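Methyl-accepting chemotaxis protein (PDB 4EXO) probably senses small molecules in the periplasm through a Cache (PAS-like) domain, here with pyruvic acid bound, and signals to the chemotaxis machinery. Local coordinates at residues Phe60-His72 with Pro76-Asp88. Numbering follows the deposited sequence.
Sequences FFAYDSQGINTLH and PSLEGKNLYDLKD. With PYR (pyruvic acid), chain B.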
ATOM      1  N   PHE A  60       3.183  -8.233   5.290  1.00 16.40           N
ATOM      2  CA  PHE A  60       2.952  -9.393   4.421  1.00 16.65           C
ATOM      3  C   PHE A  60       3.622 -10.685   4.886  1.00 17.60           C
ATOM      4  O   PHE A  60       4.713 -10.662   5.515  1.00 17.28           O
ATOM      5  CB  PHE A  60       3.470  -9.112   3.011  1.00 16.27           C
ATOM      6  CG  PHE A  60       2.671  -8.103   2.268  1.00 17.28           C
ATOM      7  CD1 PHE A  60       1.461  -8.458   1.667  1.00 17.85           C
ATOM      8  CD2 PHE A  60       3.134  -6.796   2.151  1.00 19.84           C
ATOM      9  CE1 PHE A  60       0.705  -7.529   0.954  1.00 20.98           C
ATOM     10  CE2 PHE A  60       2.387  -5.824   1.430  1.00 20.34           C
ATOM     11  CZ  PHE A  60       1.157  -6.185   0.839  1.00 22.56           C
ATOM     12  N   PHE A  61       2.978 -11.799   4.525  1.00 16.44           N
ATOM     13  CA  PHE A  61       3.542 -13.130   4.647  1.00 16.61           C
ATOM     14  C   PHE A  61       3.207 -13.874   3.339  1.00 16.72           C
ATOM     15  O   PHE A  61       2.288 -13.475   2.605  1.00 17.38           O
ATOM     16  CB  PHE A  61       2.935 -13.871   5.877  1.00 15.39           C
ATOM     17  CG  PHE A  61       1.429 -13.892   5.873  1.00 17.43           C
ATOM     18  CD1 PHE A  61       0.736 -14.822   5.062  1.00 17.84           C
ATOM     19  CD2 PHE A  61       0.684 -13.006   6.653  1.00 17.08           C
ATOM     20  CE1 PHE A  61      -0.670 -14.838   5.053  1.00 19.36           C
ATOM     21  CE2 PHE A  61      -0.727 -13.006   6.630  1.00 18.81           C
ATOM     22  CZ  PHE A  61      -1.404 -13.938   5.832  1.00 17.94           C
ATOM     23  N   ALA A  62       3.923 -14.957   3.053  1.00 17.03           N
ATOM     24  CA  ALA A  62       3.483 -15.837   1.952  1.00 18.14           C
ATOM     25  C   ALA A  62       3.810 -17.279   2.235  1.00 17.82           C
ATOM     26  O   ALA A  62       4.811 -17.563   2.927  1.00 19.03           O
ATOM     27  CB  ALA A  62       4.082 -15.380   0.590  1.00 16.06           C
ATOM     28  N   TYR A  63       2.955 -18.185   1.740  1.00 17.94           N
ATOM     29  CA  TYR A  63       3.161 -19.639   1.881  1.00 18.89           C
ATOM     30  C   TYR A  63       2.977 -20.270   0.513  1.00 19.29           C
ATOM     31  O   TYR A  63       2.203 -19.744  -0.283  1.00 19.38           O
ATOM     32  CB  TYR A  63       2.121 -20.252   2.851  1.00 18.58           C
ATOM     33  CG  TYR A  63       2.309 -19.761   4.282  1.00 18.86           C
ATOM     34  CD1 TYR A  63       3.053 -20.509   5.216  1.00 18.06           C
ATOM     35  CD2 TYR A  63       1.771 -18.536   4.680  1.00 16.48           C
ATOM     36  CE1 TYR A  63       3.244 -20.034   6.520  1.00 17.16           C
ATOM     37  CE2 TYR A  63       1.932 -18.063   6.017  1.00 18.10           C
ATOM     38  CZ  TYR A  63       2.700 -18.817   6.902  1.00 18.31           C
ATOM     39  OH  TYR A  63       2.882 -18.359   8.186  1.00 17.56           O
ATOM     40  N   ASP A  64       3.666 -21.382   0.237  1.00 19.30           N
ATOM     41  CA  ASP A  64       3.362 -22.123  -0.990  1.00 19.99           C
ATOM     42  C   ASP A  64       2.160 -23.036  -0.773  1.00 19.54           C
ATOM     43  O   ASP A  64       1.606 -23.078   0.316  1.00 19.55           O
ATOM     44  CB  ASP A  64       4.605 -22.811  -1.605  1.00 19.59           C
ATOM     45  CG  ASP A  64       5.089 -24.020  -0.803  1.00 23.81           C
ATOM     46  OD1 ASP A  64       4.341 -24.503   0.067  1.00 23.77           O
ATOM     47  OD2 ASP A  64       6.237 -24.487  -1.067  1.00 26.63           O
ATOM     48  N   SER A  65       1.736 -23.760  -1.807  1.00 20.13           N
ATOM     49  CA  SER A  65       0.516 -24.585  -1.711  1.00 21.27           C
ATOM     50  C   SER A  65       0.657 -25.782  -0.771  1.00 21.82           C
ATOM     51  O   SER A  65      -0.368 -26.330  -0.316  1.00 21.66           O
ATOM     52  CB  SER A  65       0.031 -25.060  -3.106  1.00 21.46           C
ATOM     53  OG  SER A  65      -0.423 -23.947  -3.839  1.00 23.46           O
ATOM     54  N   GLN A  66       1.897 -26.159  -0.450  1.00 21.12           N
ATOM     55  CA  GLN A  66       2.138 -27.219   0.558  1.00 22.40           C
ATOM     56  C   GLN A  66       2.195 -26.688   2.000  1.00 21.32           C
ATOM     57  O   GLN A  66       2.373 -27.452   2.937  1.00 20.89           O
ATOM     58  CB  GLN A  66       3.433 -28.012   0.234  1.00 23.67           C
ATOM     59  CG  GLN A  66       3.581 -28.464  -1.267  1.00 29.45           C
ATOM     60  CD  GLN A  66       2.278 -28.931  -1.888  1.00 37.95           C
ATOM     61  OE1 GLN A  66       1.694 -29.948  -1.467  1.00 42.35           O
ATOM     62  NE2 GLN A  66       1.809 -28.194  -2.902  1.00 38.00           N
ATOM     63  N   GLY A  67       2.051 -25.375   2.168  1.00 21.09           N
ATOM     64  CA  GLY A  67       2.057 -24.751   3.500  1.00 20.74           C
ATOM     65  C   GLY A  67       3.453 -24.351   3.994  1.00 20.22           C
ATOM     66  O   GLY A  67       3.624 -24.043   5.181  1.00 20.79           O
ATOM     67  N   ILE A  68       4.435 -24.394   3.110  1.00 19.83           N
ATOM     68  CA  ILE A  68       5.811 -23.983   3.446  1.00 19.62           C
ATOM     69  C   ILE A  68       5.893 -22.453   3.365  1.00 19.64           C
ATOM     70  O   ILE A  68       5.565 -21.853   2.333  1.00 18.63           O
ATOM     71  CB  ILE A  68       6.847 -24.611   2.541  1.00 20.41           C
ATOM     72  CG1 ILE A  68       6.800 -26.145   2.679  1.00 22.68           C
ATOM     73  CG2 ILE A  68       8.294 -24.105   2.944  1.00 21.51           C
ATOM     74  CD1 ILE A  68       7.519 -26.862   1.512  1.00 27.87           C
ATOM     75  N   ASN A  69       6.301 -21.826   4.462  1.00 18.45           N
ATOM     76  CA  ASN A  69       6.501 -20.372   4.436  1.00 18.29           C
ATOM     77  C   ASN A  69       7.573 -19.956   3.434  1.00 18.82           C
ATOM     78  O   ASN A  69       8.694 -20.492   3.439  1.00 18.69           O
ATOM     79  CB  ASN A  69       6.843 -19.841   5.836  1.00 17.62           C
ATOM     80  CG  ASN A  69       6.930 -18.327   5.847  1.00 17.58           C
ATOM     81  OD1 ASN A  69       8.011 -17.781   5.732  1.00 19.41           O
ATOM     82  ND2 ASN A  69       5.770 -17.653   5.896  1.00 16.27           N
ATOM     83  N   THR A  70       7.234 -19.011   2.560  1.00 18.66           N
ATOM     84  CA  THR A  70       8.195 -18.498   1.609  1.00 18.70           C
ATOM     85  C   THR A  70       8.665 -17.074   1.952  1.00 18.74           C
ATOM     86  O   THR A  70       9.759 -16.661   1.541  1.00 19.88           O
ATOM     87  CB  THR A  70       7.645 -18.524   0.174  1.00 18.50           C
ATOM     88  OG1 THR A  70       6.460 -17.737   0.076  1.00 18.90           O
ATOM     89  CG2 THR A  70       7.297 -19.985  -0.227  1.00 19.66           C
ATOM     90  N   LEU A  71       7.863 -16.315   2.690  1.00 17.67           N
ATOM     91  CA  LEU A  71       8.423 -15.067   3.235  1.00 17.34           C
ATOM     92  C   LEU A  71       7.640 -14.703   4.462  1.00 16.71           C
ATOM     93  O   LEU A  71       6.440 -15.015   4.545  1.00 17.98           O
ATOM     94  CB  LEU A  71       8.387 -13.955   2.186  1.00 18.59           C
ATOM     95  CG  LEU A  71       6.999 -13.424   1.774  1.00 18.39           C
ATOM     96  CD1 LEU A  71       6.589 -12.137   2.559  1.00 16.54           C
ATOM     97  CD2 LEU A  71       6.989 -13.132   0.273  1.00 19.72           C
ATOM     98  N   HIS A  72       8.285 -14.085   5.452  1.00 16.28           N
ATOM     99  CA  HIS A  72       7.513 -13.578   6.600  1.00 16.46           C
ATOM    100  C   HIS A  72       8.178 -12.281   7.077  1.00 17.39           C
ATOM    101  O   HIS A  72       9.367 -12.288   7.446  1.00 16.94           O
ATOM    102  CB  HIS A  72       7.410 -14.614   7.749  1.00 17.61           C
ATOM    103  CG  HIS A  72       6.239 -14.344   8.647  1.00 17.51           C
ATOM    104  ND1 HIS A  72       6.223 -13.302   9.565  1.00 17.62           N
ATOM    105  CD2 HIS A  72       4.998 -14.889   8.670  1.00 15.01           C
ATOM    106  CE1 HIS A  72       5.038 -13.270  10.160  1.00 16.98           C
ATOM    107  NE2 HIS A  72       4.278 -14.221   9.632  1.00 17.30           N
ATOM    108  N   PRO A  76      11.249 -13.828  10.115  1.00 18.87           N
ATOM    109  CA  PRO A  76      11.825 -14.484   8.924  1.00 19.76           C
ATOM    110  C   PRO A  76      12.404 -15.887   9.171  1.00 20.45           C
ATOM    111  O   PRO A  76      12.600 -16.623   8.203  1.00 20.07           O
ATOM    112  CB  PRO A  76      12.891 -13.488   8.458  1.00 20.81           C
ATOM    113  CG  PRO A  76      13.273 -12.737   9.730  1.00 19.91           C
ATOM    114  CD  PRO A  76      11.978 -12.573  10.447  1.00 18.78           C
ATOM    115  N   SER A  77      12.609 -16.262  10.442  1.00 20.54           N
ATOM    116  CA  SER A  77      12.944 -17.637  10.816  1.00 21.27           C
ATOM    117  C   SER A  77      11.863 -18.681  10.474  1.00 20.88           C
ATOM    118  O   SER A  77      12.147 -19.885  10.461  1.00 21.51           O
ATOM    119  CB  SER A  77      13.380 -17.742  12.290  1.00 21.08           C
ATOM    120  OG  SER A  77      12.324 -17.446  13.186  1.00 23.10           O
ATOM    121  N   LEU A  78      10.645 -18.239  10.136  1.00 20.01           N
ATOM    122  CA  LEU A  78       9.600 -19.178   9.670  1.00 19.55           C
ATOM    123  C   LEU A  78       9.883 -19.653   8.251  1.00 18.90           C
ATOM    124  O   LEU A  78       9.330 -20.677   7.818  1.00 19.29           O
ATOM    125  CB  LEU A  78       8.185 -18.533   9.721  1.00 19.34           C
ATOM    126  CG  LEU A  78       7.678 -18.190  11.128  1.00 20.56           C
ATOM    127  CD1 LEU A  78       6.220 -17.600  11.047  1.00 20.64           C
ATOM    128  CD2 LEU A  78       7.742 -19.436  12.048  1.00 21.10           C
ATOM    129  N   GLU A  79      10.713 -18.903   7.522  1.00 19.19           N
ATOM    130  CA  GLU A  79      10.904 -19.153   6.072  1.00 19.94           C
ATOM    131  C   GLU A  79      11.525 -20.535   5.879  1.00 21.34           C
ATOM    132  O   GLU A  79      12.493 -20.893   6.577  1.00 19.37           O
ATOM    133  CB  GLU A  79      11.732 -18.041   5.409  1.00 21.63           C
ATOM    134  CG  GLU A  79      10.979 -16.676   5.392  1.00 21.04           C
ATOM    135  CD  GLU A  79      11.819 -15.471   4.999  1.00 26.98           C
ATOM    136  OE1 GLU A  79      12.994 -15.632   4.602  1.00 26.74           O
ATOM    137  OE2 GLU A  79      11.278 -14.341   5.092  1.00 23.37           O
ATOM    138  N   GLY A  80      10.917 -21.315   4.986  1.00 21.45           N
ATOM    139  CA  GLY A  80      11.311 -22.703   4.757  1.00 22.87           C
ATOM    140  C   GLY A  80      10.664 -23.716   5.684  1.00 23.15           C
ATOM    141  O   GLY A  80      10.834 -24.925   5.493  1.00 24.20           O
ATOM    142  N   LYS A  81       9.925 -23.278   6.703  1.00 22.93           N
ATOM    143  CA  LYS A  81       9.214 -24.251   7.558  1.00 22.98           C
ATOM    144  C   LYS A  81       7.841 -24.625   6.986  1.00 23.10           C
ATOM    145  O   LYS A  81       7.122 -23.759   6.495  1.00 22.35           O
ATOM    146  CB  LYS A  81       9.025 -23.760   8.991  1.00 23.16           C
ATOM    147  CG  LYS A  81      10.371 -23.420   9.692  1.00 25.98           C
ATOM    148  CD  LYS A  81      10.177 -23.106  11.175  1.00 30.31           C
ATOM    149  CE  LYS A  81      11.536 -22.889  11.907  1.00 32.01           C
ATOM    150  NZ  LYS A  81      12.456 -24.043  11.660  1.00 35.81           N
ATOM    151  N   ASN A  82       7.483 -25.906   7.099  1.00 21.27           N
ATOM    152  CA  ASN A  82       6.144 -26.362   6.706  1.00 21.97           C
ATOM    153  C   ASN A  82       5.134 -26.177   7.841  1.00 21.31           C
ATOM    154  O   ASN A  82       5.188 -26.865   8.871  1.00 21.48           O
ATOM    155  CB  ASN A  82       6.221 -27.832   6.277  1.00 22.45           C
ATOM    156  CG  ASN A  82       4.943 -28.335   5.677  1.00 23.78           C
ATOM    157  OD1 ASN A  82       3.841 -28.024   6.152  1.00 23.77           O
ATOM    158  ND2 ASN A  82       5.080 -29.158   4.641  1.00 25.07           N
ATOM    159  N   LEU A  83       4.218 -25.239   7.660  1.00 18.54           N
ATOM    160  CA  LEU A  83       3.214 -24.914   8.693  1.00 20.13           C
ATOM    161  C   LEU A  83       1.807 -25.300   8.266  1.00 19.68           C
ATOM    162  O   LEU A  83       0.817 -24.794   8.814  1.00 21.05           O
ATOM    163  CB  LEU A  83       3.251 -23.413   9.068  1.00 19.57           C
ATOM    164  CG  LEU A  83       4.596 -22.870   9.586  1.00 21.38           C
ATOM    165  CD1 LEU A  83       4.421 -21.363  10.029  1.00 21.73           C
ATOM    166  CD2 LEU A  83       5.174 -23.684  10.702  1.00 25.94           C
ATOM    167  N   TYR A  84       1.721 -26.235   7.326  1.00 20.48           N
ATOM    168  CA  TYR A  84       0.413 -26.715   6.830  1.00 21.01           C
ATOM    169  C   TYR A  84      -0.526 -27.206   7.948  1.00 22.81           C
ATOM    170  O   TYR A  84      -1.735 -26.907   7.937  1.00 22.63           O
ATOM    171  CB  TYR A  84       0.585 -27.791   5.755  1.00 20.77           C
ATOM    172  CG  TYR A  84      -0.723 -28.001   5.019  1.00 21.80           C
ATOM    173  CD1 TYR A  84      -1.111 -27.133   3.999  1.00 24.64           C
ATOM    174  CD2 TYR A  84      -1.602 -29.016   5.405  1.00 25.19           C
ATOM    175  CE1 TYR A  84      -2.347 -27.305   3.325  1.00 25.89           C
ATOM    176  CE2 TYR A  84      -2.862 -29.190   4.754  1.00 25.96           C
ATOM    177  CZ  TYR A  84      -3.206 -28.330   3.719  1.00 27.67           C
ATOM    178  OH  TYR A  84      -4.414 -28.491   3.083  1.00 25.60           O
ATOM    179  N   ASP A  85       0.031 -27.937   8.917  1.00 24.39           N
ATOM    180  CA  ASP A  85      -0.757 -28.468  10.040  1.00 26.35           C
ATOM    181  C   ASP A  85      -0.947 -27.496  11.196  1.00 26.26           C
ATOM    182  O   ASP A  85      -1.565 -27.851  12.205  1.00 25.18           O
ATOM    183  CB  ASP A  85      -0.112 -29.745  10.613  1.00 28.82           C
ATOM    184  CG  ASP A  85       0.047 -30.838   9.584  1.00 34.04           C
ATOM    185  OD1 ASP A  85      -0.823 -30.947   8.685  1.00 38.04           O
ATOM    186  OD2 ASP A  85       1.046 -31.600   9.685  1.00 40.22           O
ATOM    187  N   LEU A  86      -0.410 -26.279  11.079  1.00 25.42           N
ATOM    188  CA  LEU A  86      -0.497 -25.324  12.196  1.00 25.49           C
ATOM    189  C   LEU A  86      -1.936 -24.914  12.586  1.00 24.61           C
ATOM    190  O   LEU A  86      -2.724 -24.495  11.728  1.00 24.92           O
ATOM    191  CB  LEU A  86       0.357 -24.072  11.905  1.00 24.56           C
ATOM    192  CG  LEU A  86       0.427 -22.951  12.954  1.00 28.74           C
ATOM    193  CD1 LEU A  86       1.696 -22.143  12.754  1.00 30.33           C
ATOM    194  CD2 LEU A  86      -0.796 -22.001  12.867  1.00 29.22           C
ATOM    195  N   LYS A  87      -2.246 -24.971  13.890  1.00 23.43           N
ATOM    196  CA  LYS A  87      -3.523 -24.490  14.401  1.00 23.84           C
ATOM    197  C   LYS A  87      -3.349 -23.299  15.339  1.00 23.37           C
ATOM    198  O   LYS A  87      -2.398 -23.268  16.133  1.00 22.85           O
ATOM    199  CB  LYS A  87      -4.277 -25.623  15.100  1.00 24.67           C
ATOM    200  CG  LYS A  87      -4.709 -26.778  14.119  1.00 27.55           C
ATOM    201  CD  LYS A  87      -5.424 -27.898  14.902  1.00 35.71           C
ATOM    202  CE  LYS A  87      -5.604 -29.194  14.077  1.00 38.33           C
ATOM    203  NZ  LYS A  87      -6.487 -29.087  12.881  1.00 37.56           N
ATOM    204  N   ASP A  88      -4.248 -22.325  15.257  1.00 21.59           N
ATOM    205  CA  ASP A  88      -4.215 -21.255  16.270  1.00 21.77           C
ATOM    206  C   ASP A  88      -4.799 -21.766  17.604  1.00 22.60           C
ATOM    207  O   ASP A  88      -5.106 -22.973  17.737  1.00 20.52           O
ATOM    208  CB  ASP A  88      -4.848 -19.952  15.778  1.00 20.50           C
ATOM    209  CG  ASP A  88      -6.399 -20.018  15.678  1.00 22.26           C
ATOM    210  OD1 ASP A  88      -7.035 -21.006  16.175  1.00 20.80           O
ATOM    211  OD2 ASP A  88      -6.976 -19.056  15.132  1.00 21.98           O
TER
HETATM  212  C   PYR B 201       0.521 -14.312   9.658  1.00 20.67           C
HETATM  213  O   PYR B 201      -0.670 -13.843   9.966  1.00 20.01           O
HETATM  214  OXT PYR B 201       1.584 -13.586   9.945  1.00 19.95           O
HETATM  215  CA  PYR B 201       0.672 -15.575   9.041  1.00 21.76           C
HETATM  216  O3  PYR B 201       1.868 -15.950   8.778  1.00 19.66           O
HETATM  217  CB  PYR B 201      -0.481 -16.514   8.708  1.00 20.45           C
HETATM  218  O   HOH W   1       2.397 -30.065   3.342  1.00 28.42           O
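E79 reaches back to the end of strand 69-72 and grips it at H72. Its CB lies 3.7 Å from N69 OD1; CG is 3.2 Å from that oxygen and also near L71 CA. CD sits 3.8 Å from both L71 CA and H72 N. CG stands anti to the carbonyl carbon (chi1 -67°) and the chain runs extended beyond it, carrying OE2 to H72 N (3.0 Å), whose hydrogen it accepts on the anti lone pair. Glutamate suits the place: it is long enough to bring a carboxylate to this backbone, and K50 and K46 form salt bridges with OE2 and OE1.

Backbone hydrogen bonds join the chains further along. N69 O takes G80 N at 2.8 Å; G80, at positive phi, lets the type II turn L78-K81 close. L83 N to G67 O and N69 N to K81 O flank I68 and N82, making a single beta bridge. G67, without a side chain, leaves room for Y84 CB, while N69 ND2 donates to L71 O from above its carbonyl plane.

H72 NE2 donates to pyruvate OXT (2.8 Å), and Y63 OH to pyruvate O3. Leucine suits both neighbouring places by giving a methyl to a ring: L78 CD1 over the H72 face (CH-pi), L83 CD1 at the Y63 edge.

Residues 76-88 run along strand 69-72, an edge strand of the chain's antiparallel sheet, with helix 42-51 beside L71 and P76, and helix 94-104 meeting F61, Y63 and Y84.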